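Local coordinates for oligopeptide-binding protein AppA (Bacillus subtilis, PDB 1XOC) that binds oligopeptides outside the cell membrane as the solute-binding component of an ABC permease that can replace the Opp system in sporulation and genetic competence, at residues A[51-56]-A[157-162]. Numbering follows the deposited sequence.
Sequences MLYSFL and AILPKH. With ZN (zinc ion), chain C.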
loop_
_atom_site.group_PDB
_atom_site.type_symbol
_atom_site.label_atom_id
_atom_site.label_comp_id
_atom_site.label_asym_id
_atom_site.label_seq_id
_atom_site.Cartn_x
_atom_site.Cartn_y
_atom_site.Cartn_z
ATOM N N MET A 51 -0.076 15.035 0.763
ATOM C CA MET A 51 -0.046 16.433 0.313
ATOM C C MET A 51 -0.843 17.337 1.221
ATOM O O MET A 51 -0.492 18.493 1.413
ATOM C CB MET A 51 -0.539 16.564 -1.137
ATOM C CG MET A 51 0.475 16.015 -2.106
ATOM S SD MET A 51 0.089 16.247 -3.856
ATOM C CE MET A 51 -1.248 15.087 -4.033
ATOM N N LEU A 52 -1.974 16.837 1.737
ATOM C CA LEU A 52 -2.857 17.664 2.604
ATOM C C LEU A 52 -2.411 17.851 4.050
ATOM O O LEU A 52 -2.755 18.866 4.662
ATOM C CB LEU A 52 -4.280 17.076 2.663
ATOM C CG LEU A 52 -5.117 17.057 1.391
ATOM C CD1 LEU A 52 -6.357 16.240 1.528
ATOM C CD2 LEU A 52 -5.416 18.472 1.037
ATOM N N TYR A 53 -1.748 16.832 4.628
ATOM C CA TYR A 53 -1.511 16.754 6.058
ATOM C C TYR A 53 -0.041 16.769 6.350
ATOM O O TYR A 53 0.784 16.584 5.446
ATOM C CB TYR A 53 -2.129 15.462 6.621
ATOM C CG TYR A 53 -3.609 15.386 6.405
ATOM C CD1 TYR A 53 -4.454 16.283 7.047
ATOM C CD2 TYR A 53 -4.147 14.403 5.619
ATOM C CE1 TYR A 53 -5.821 16.248 6.854
ATOM C CE2 TYR A 53 -5.503 14.353 5.425
ATOM C CZ TYR A 53 -6.317 15.260 6.049
ATOM O OH TYR A 53 -7.697 15.154 5.839
ATOM N N SER A 54 0.263 16.931 7.633
ATOM C CA SER A 54 1.597 16.764 8.167
ATOM C C SER A 54 1.637 15.544 9.107
ATOM O O SER A 54 0.613 15.110 9.649
ATOM C CB SER A 54 2.032 17.999 8.927
ATOM O OG SER A 54 2.023 19.154 8.111
ATOM N N PHE A 55 2.882 15.105 9.337
ATOM C CA PHE A 55 3.220 13.886 10.068
ATOM C C PHE A 55 4.409 14.197 10.970
ATOM O O PHE A 55 5.290 14.981 10.616
ATOM C CB PHE A 55 3.605 12.785 9.066
ATOM C CG PHE A 55 2.498 12.519 8.021
ATOM C CD1 PHE A 55 1.626 11.425 8.120
ATOM C CD2 PHE A 55 2.369 13.368 6.944
ATOM C CE1 PHE A 55 0.605 11.260 7.157
ATOM C CE2 PHE A 55 1.330 13.173 6.003
ATOM C CZ PHE A 55 0.517 12.142 6.116
ATOM N N LEU A 56 4.452 13.553 12.129
ATOM C CA LEU A 56 5.516 13.805 13.060
ATOM C C LEU A 56 6.885 13.485 12.443
ATOM O O LEU A 56 7.893 14.174 12.691
ATOM C CB LEU A 56 5.312 13.000 14.352
ATOM C CG LEU A 56 4.183 13.574 15.215
ATOM C CD1 LEU A 56 3.863 12.635 16.388
ATOM C CD2 LEU A 56 4.432 15.010 15.669
ATOM N N ALA A 157 -1.449 11.058 9.881
ATOM C CA ALA A 157 -1.741 12.453 9.536
ATOM C C ALA A 157 -2.390 13.167 10.691
ATOM O O ALA A 157 -3.381 12.675 11.224
ATOM C CB ALA A 157 -2.679 12.524 8.323
ATOM N N ILE A 158 -1.860 14.351 11.055
ATOM C CA ILE A 158 -2.364 15.084 12.203
ATOM C C ILE A 158 -3.647 15.854 11.811
ATOM O O ILE A 158 -3.663 16.708 10.894
ATOM C CB ILE A 158 -1.255 16.015 12.828
ATOM C CG1 ILE A 158 -0.006 15.216 13.220
ATOM C CG2 ILE A 158 -1.822 16.740 13.994
ATOM C CD1 ILE A 158 -0.249 14.025 14.074
ATOM N N LEU A 159 -4.713 15.566 12.555
ATOM C CA LEU A 159 -6.023 16.158 12.290
ATOM C C LEU A 159 -6.344 17.299 13.260
ATOM O O LEU A 159 -5.863 17.305 14.395
ATOM C CB LEU A 159 -7.105 15.085 12.412
ATOM C CG LEU A 159 -6.938 13.827 11.552
ATOM C CD1 LEU A 159 -8.010 12.816 11.930
ATOM C CD2 LEU A 159 -7.032 14.155 10.082
ATOM N N PRO A 160 -7.178 18.272 12.837
ATOM C CA PRO A 160 -7.538 19.398 13.676
ATOM C C PRO A 160 -8.647 19.090 14.699
ATOM O O PRO A 160 -9.825 18.904 14.338
ATOM C CB PRO A 160 -8.009 20.445 12.662
ATOM C CG PRO A 160 -8.505 19.659 11.528
ATOM C CD PRO A 160 -7.695 18.412 11.477
ATOM N N LYS A 161 -8.279 19.081 15.974
ATOM C CA LYS A 161 -9.216 18.828 17.038
ATOM C C LYS A 161 -10.314 19.888 17.075
ATOM O O LYS A 161 -11.470 19.594 17.391
ATOM C CB LYS A 161 -8.534 18.768 18.389
ATOM C CG LYS A 161 -9.442 18.339 19.508
ATOM C CD LYS A 161 -8.701 18.271 20.833
ATOM C CE LYS A 161 -9.606 17.830 21.940
ATOM N NZ LYS A 161 -8.959 17.912 23.306
ATOM N N HIS A 162 -9.974 21.134 16.756
ATOM C CA HIS A 162 -10.983 22.185 16.807
ATOM C C HIS A 162 -12.039 22.023 15.739
ATOM O O HIS A 162 -13.071 22.700 15.769
ATOM C CB HIS A 162 -10.360 23.586 16.723
ATOM C CG HIS A 162 -9.544 23.829 15.499
ATOM N ND1 HIS A 162 -8.163 23.819 15.521
ATOM C CD2 HIS A 162 -9.903 24.120 14.227
ATOM C CE1 HIS A 162 -7.710 24.081 14.305
ATOM N NE2 HIS A 162 -8.745 24.252 13.496
HETATM ZN ZN ZN C . -6.719 23.914 17.229
HETATM O O HOH W 1 -1.924 18.001 9.253
HETATM O O HOH W 2 -7.151 22.020 17.739
HETATM O O HOH W 3 -5.940 24.003 19.339
HETATM O O HOH W 4 -5.892 25.878 16.912
HETATM O O HOH W 5 -7.980 24.807 18.787
HETATM O O HOH W 6 -5.217 23.297 16.254
#
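S54 and I158 join the two segments through their backbones. I158 N donates to S54 O at 2.9 Å, with an N-H...O angle of 166°. The same carbonyl also takes a longer CA-H...O contact from A157 CA, 3.6 Å from S54 O. A water makes the second link: it accepts from S54 N and donates to I158 O at 2.7 Å. It lies at the edge of the Y53 ring, in its plane.

The apolar contacts centre on the methyl of A157. Its CB lies 3.4 Å from Y53 CB and 3.7 Å from F55 CE1, so both aromatic residues pack on it. Y53 has CG beside its own backbone N (chi1 -60°), and the ring runs on past A157 until CE1 meets L159 CD2 at 4.0 Å. L52 CB covers one face of this ring. F55 CE1 also comes within 3.4 Å of A157 N. With an alanine at F55 the ring would be lost, which would probably open a gap beside A157 and leave Y53 as the one aromatic of segment 51-56 packed on its methyl.

Beyond the contact, H162 ND1 binds a zinc ion whose other ligands are waters.

F35 O takes the Y53 hydroxyl, and S37 OG pairs with A157 N. The buried contact joins the extended loop that follows helix 43-52 to the linker before helix 161-164. Helix 100-108 packs against I158 and L56, while F55 and L56 bond to strand 65-76.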